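Local structure of peptide amidase (Stenotrophomonas maltophilia, 1M22) at residues V209-I214 and D246-T251; L202-G207 and Q221-P226. The protein probably hydrolyses amide bonds as an amidase signature enzyme, acting on the C-terminal amide of peptides. One frame throughout, in Å; residues are numbered along the deposited sequence.

Contact 1 of 2, residues V209-I214 and D246-T251; sequences VSRDGI and DADPAT. With EPE (4-(2-hydroxyethyl)-1-piperazine ethanesulfonic acid), chain C.
OD2 of D248 is gripped twice by R211, once by the backbone and once by the side chain. The backbone N of R211 lies 2.8 Å from D248 OD2 and meets it on the anti side, 32° out of the carboxylate plane. R211 NE lies 2.7 Å from D248 OD2 and comes in on the syn side. R211 NH2 bonds D248 OD1, so this is a side-on, two-nitrogen salt bridge between two loops of the amidase fold. Guanidinium and carboxylate are nearly coplanar, 24° apart. The arginine chain is bent at chi2 and chi3, which folds NE back toward the oxygen that its own backbone N already binds. OD1 also closes an Asx turn by accepting from A250 N, here from above the carboxylate plane. These bonds fix the rotation of the D248 carboxylate. R211 NH1 turns away to other carbonyls, among them that of F219.

S210 OG accepts from D212 N in an ST turn and also bonds D245. The methyl of A247 packs against the D212 carboxylate, with A247 CB 3.5 Å from D212 CG. Water 1 lies 2.9 Å from both D212 OD1 and A247 O and bridges them. A bound buffer molecule, EPE, sets its sulfonate at the edge of the guanidinium. EPE O2S accepts from R211 NH2 at 2.9 Å, and EPE O1S makes a weak bond to A250 N.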
# COMPACT_ATOMS: atom_id res chain seq x y z
N VAL A 209 8.22 1.11 -9.60
CA VAL A 209 7.03 0.45 -10.14
C VAL A 209 6.20 1.46 -10.94
O VAL A 209 5.89 2.55 -10.45
CB VAL A 209 6.15 -0.12 -9.00
CG1 VAL A 209 4.93 -0.82 -9.58
CG2 VAL A 209 6.97 -1.08 -8.14
N SER A 210 5.83 1.09 -12.16
CA SER A 210 5.06 1.99 -13.01
C SER A 210 3.72 2.41 -12.42
O SER A 210 3.01 1.61 -11.82
CB SER A 210 4.81 1.33 -14.36
OG SER A 210 4.05 2.19 -15.19
N ARG A 211 3.39 3.69 -12.60
CA ARG A 211 2.11 4.22 -12.14
C ARG A 211 1.12 4.25 -13.30
O ARG A 211 0.00 4.75 -13.16
CB ARG A 211 2.26 5.64 -11.57
CG ARG A 211 2.86 5.74 -10.17
CD ARG A 211 4.38 5.66 -10.18
NE ARG A 211 4.96 6.70 -11.03
CZ ARG A 211 5.03 7.99 -10.72
NH1 ARG A 211 4.57 8.43 -9.56
NH2 ARG A 211 5.54 8.85 -11.59
N ASP A 212 1.51 3.73 -14.46
CA ASP A 212 0.59 3.77 -15.58
C ASP A 212 -0.64 2.91 -15.30
O ASP A 212 -0.54 1.81 -14.74
CB ASP A 212 1.27 3.31 -16.88
CG ASP A 212 0.54 3.83 -18.12
OD1 ASP A 212 0.34 5.06 -18.23
OD2 ASP A 212 0.17 3.01 -18.98
N GLY A 213 -1.81 3.43 -15.66
CA GLY A 213 -3.03 2.69 -15.44
C GLY A 213 -3.58 2.79 -14.03
O GLY A 213 -4.42 1.98 -13.63
N ILE A 214 -3.11 3.78 -13.27
CA ILE A 214 -3.60 3.98 -11.91
C ILE A 214 -4.21 5.37 -11.77
O ILE A 214 -3.60 6.35 -12.19
CB ILE A 214 -2.45 3.85 -10.87
CG1 ILE A 214 -1.76 2.49 -11.00
CG2 ILE A 214 -3.00 4.03 -9.46
CD1 ILE A 214 -0.59 2.30 -10.05
N ASP A 246 7.78 2.64 -20.53
CA ASP A 246 7.87 3.86 -21.34
C ASP A 246 6.76 4.86 -21.04
O ASP A 246 6.94 6.06 -21.22
CB ASP A 246 7.84 3.53 -22.84
CG ASP A 246 9.06 2.75 -23.29
OD1 ASP A 246 10.17 3.02 -22.79
OD2 ASP A 246 8.90 1.87 -24.17
N ALA A 247 5.61 4.37 -20.57
CA ALA A 247 4.48 5.25 -20.27
C ALA A 247 4.63 6.02 -18.96
O ALA A 247 3.86 6.94 -18.69
CB ALA A 247 3.19 4.45 -20.26
N ASP A 248 5.63 5.66 -18.16
CA ASP A 248 5.87 6.33 -16.89
C ASP A 248 7.33 6.77 -16.81
O ASP A 248 8.20 5.99 -16.42
CB ASP A 248 5.53 5.40 -15.72
CG ASP A 248 5.71 6.06 -14.36
OD1 ASP A 248 6.07 7.25 -14.31
OD2 ASP A 248 5.48 5.38 -13.34
N PRO A 249 7.61 8.04 -17.16
CA PRO A 249 8.96 8.60 -17.14
C PRO A 249 9.75 8.42 -15.85
O PRO A 249 10.98 8.37 -15.87
CB PRO A 249 8.72 10.07 -17.47
CG PRO A 249 7.53 10.02 -18.36
CD PRO A 249 6.64 9.03 -17.65
N ALA A 250 9.05 8.34 -14.72
CA ALA A 250 9.74 8.18 -13.45
C ALA A 250 10.52 6.87 -13.40
O ALA A 250 11.54 6.77 -12.72
CB ALA A 250 8.73 8.22 -12.30
N THR A 251 10.06 5.86 -14.14
CA THR A 251 10.74 4.57 -14.13
C THR A 251 12.06 4.60 -14.90
O THR A 251 12.89 3.70 -14.75
CB THR A 251 9.85 3.43 -14.70
OG1 THR A 251 9.56 3.66 -16.08
CG2 THR A 251 8.55 3.34 -13.91
N1 EPE C . 5.51 14.91 -15.37
C2 EPE C . 4.05 14.60 -15.65
C3 EPE C . 3.68 15.60 -16.76
N4 EPE C . 3.66 16.93 -16.21
C5 EPE C . 4.96 17.32 -15.65
C6 EPE C . 5.54 16.30 -14.70
C7 EPE C . 3.34 18.02 -17.21
C8 EPE C . 2.05 17.88 -17.99
O8 EPE C . 2.29 17.35 -19.34
C9 EPE C . 6.21 14.02 -14.32
C10 EPE C . 6.10 12.59 -14.75
S EPE C . 7.06 11.48 -13.69
O1S EPE C . 6.75 10.23 -14.36
O2S EPE C . 6.67 11.44 -12.22
O3S EPE C . 8.45 11.85 -13.88
O HOH W 1 2.06 6.53 -16.48

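Contact 2 of 2, residues L202-G207 and Q221-P226; sequences LKPTVG and QDTAGP
T223 and K203 cross at about a right angle, methyl against methylene. T223 CG2 stands only 3.4 Å from K203 CG, a tight carbon pair. This is where two antiparallel strands of the central mixed sheet part. L202 N bonds P226 O at 3.1 Å, and after K203 the first chain leaves the sheet as a loop.

The T223 hydroxyl lies anti to its backbone N (chi1 -175°), which sets T223 OG1 by the CG corner of the P204 ring, 3.5 Å from P204 CG. T223 OG1 donates to A224 O at 2.9 Å and accepts from water 3. That water in turn accepts from G207 N and so ties the loop to the strand. The K203 chain is bent at chi3 and chi4. The bends bring NZ back to P204 O, which it meets from above the carbonyl plane. NZ also bonds Y444 O and donates to water 2, which bridges to Q221 O. V206 lays CG2 against the same Q221 carbonyl, with V206 CG2 3.6 Å from Q221 O.

At the other end L202 CB packs on P226 CG at 3.9 Å. G225 CA makes a CH...O contact to L202 O, with 3.3 Å between CA and O. L202 O is buried and has no hydrogen-bond partner in the model.

The pair lies deep in the sheet. Strand 446-454 flanks the first segment, through backbone bonding of K203 with S446. Strand 180-185 flanks the second, where T223 pairs with E185 and G225 with G183. Helix 231-241 packs on P226.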
# COMPACT_ATOMS: atom_id res chain seq x y z
N LEU A 202 4.82 -2.20 1.88
CA LEU A 202 6.05 -1.63 1.34
C LEU A 202 5.74 -0.60 0.26
O LEU A 202 5.10 -0.92 -0.74
CB LEU A 202 6.91 -2.76 0.75
CG LEU A 202 8.37 -2.48 0.37
CD1 LEU A 202 9.07 -3.81 0.15
CD2 LEU A 202 8.45 -1.61 -0.88
N LYS A 203 6.18 0.64 0.49
CA LYS A 203 6.00 1.73 -0.47
C LYS A 203 7.38 1.94 -1.08
O LYS A 203 8.29 2.45 -0.43
CB LYS A 203 5.59 3.04 0.21
CG LYS A 203 5.36 4.16 -0.80
CD LYS A 203 5.50 5.55 -0.19
CE LYS A 203 6.95 5.95 0.02
NZ LYS A 203 7.68 6.22 -1.26
N PRO A 204 7.56 1.55 -2.34
CA PRO A 204 8.88 1.73 -2.94
C PRO A 204 9.25 3.14 -3.35
O PRO A 204 8.46 4.09 -3.21
CB PRO A 204 8.85 0.77 -4.13
CG PRO A 204 7.43 0.84 -4.56
CD PRO A 204 6.65 0.84 -3.26
N THR A 205 10.48 3.27 -3.83
CA THR A 205 10.99 4.53 -4.34
C THR A 205 10.10 4.87 -5.53
O THR A 205 9.72 3.98 -6.30
CB THR A 205 12.43 4.35 -4.87
OG1 THR A 205 13.28 3.88 -3.82
CG2 THR A 205 12.98 5.67 -5.41
N VAL A 206 9.77 6.14 -5.69
CA VAL A 206 8.94 6.55 -6.82
C VAL A 206 9.76 6.30 -8.09
O VAL A 206 10.84 6.86 -8.27
CB VAL A 206 8.55 8.03 -6.72
CG1 VAL A 206 7.89 8.48 -8.02
CG2 VAL A 206 7.59 8.22 -5.56
N GLY A 207 9.24 5.45 -8.96
CA GLY A 207 9.94 5.13 -10.19
C GLY A 207 10.30 3.66 -10.29
O GLY A 207 10.64 3.18 -11.37
N GLN A 221 4.74 11.81 -5.92
CA GLN A 221 4.74 10.91 -4.76
C GLN A 221 4.06 9.56 -4.91
O GLN A 221 4.35 8.64 -4.15
CB GLN A 221 4.13 11.64 -3.56
CG GLN A 221 4.82 12.97 -3.25
CD GLN A 221 4.24 13.74 -2.07
OE1 GLN A 221 4.57 14.90 -1.87
NE2 GLN A 221 3.39 13.09 -1.28
N ASP A 222 3.16 9.43 -5.88
CA ASP A 222 2.40 8.20 -6.08
C ASP A 222 3.21 6.96 -6.41
O ASP A 222 4.15 7.00 -7.18
CB ASP A 222 1.41 8.34 -7.23
CG ASP A 222 0.17 9.14 -6.89
OD1 ASP A 222 0.11 9.80 -5.83
OD2 ASP A 222 -0.77 9.09 -7.72
N THR A 223 2.81 5.84 -5.82
CA THR A 223 3.40 4.56 -6.18
C THR A 223 2.59 3.40 -5.63
O THR A 223 2.01 3.48 -4.55
CB THR A 223 4.86 4.37 -5.71
OG1 THR A 223 5.34 3.11 -6.22
CG2 THR A 223 4.96 4.36 -4.20
N ALA A 224 2.52 2.34 -6.42
CA ALA A 224 1.84 1.14 -6.00
C ALA A 224 2.88 0.38 -5.17
O ALA A 224 4.08 0.65 -5.25
CB ALA A 224 1.43 0.31 -7.21
N GLY A 225 2.41 -0.56 -4.37
CA GLY A 225 3.32 -1.33 -3.54
C GLY A 225 2.62 -2.54 -2.99
O GLY A 225 1.39 -2.58 -2.92
N PRO A 226 3.37 -3.56 -2.58
CA PRO A 226 2.79 -4.79 -2.04
C PRO A 226 2.32 -4.69 -0.59
O PRO A 226 2.86 -3.92 0.21
CB PRO A 226 3.91 -5.80 -2.19
CG PRO A 226 5.12 -4.96 -1.92
CD PRO A 226 4.84 -3.68 -2.68
O HOH W 2 6.43 8.45 -2.39
O HOH W 3 7.28 3.43 -8.14

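Overall arrangement
Contact 1 and contact 2 have centres 11 Å apart and touch. Their segments alternate along the chain: 202-207, 209-214, 221-226, then 246-251. Contact 2 joins neighbouring strands 200-203 and 223-228 inside the eleven-stranded sheet. Contact 1 closes the loop between those strands onto the loop after helix 231-241. R211 NH1 links the two, 2.8 Å from D222 O, and T251 and A250 pack on G207. Contact 2 lies beside the active site, with the side chain of K203 about 8 Å from that of S189, the nucleophile. Contact 1 is farther out, the side chain of R211 about 11 Å from that of K86. Both hold loop 204-222, consistent with a part in shaping the active-site surroundings.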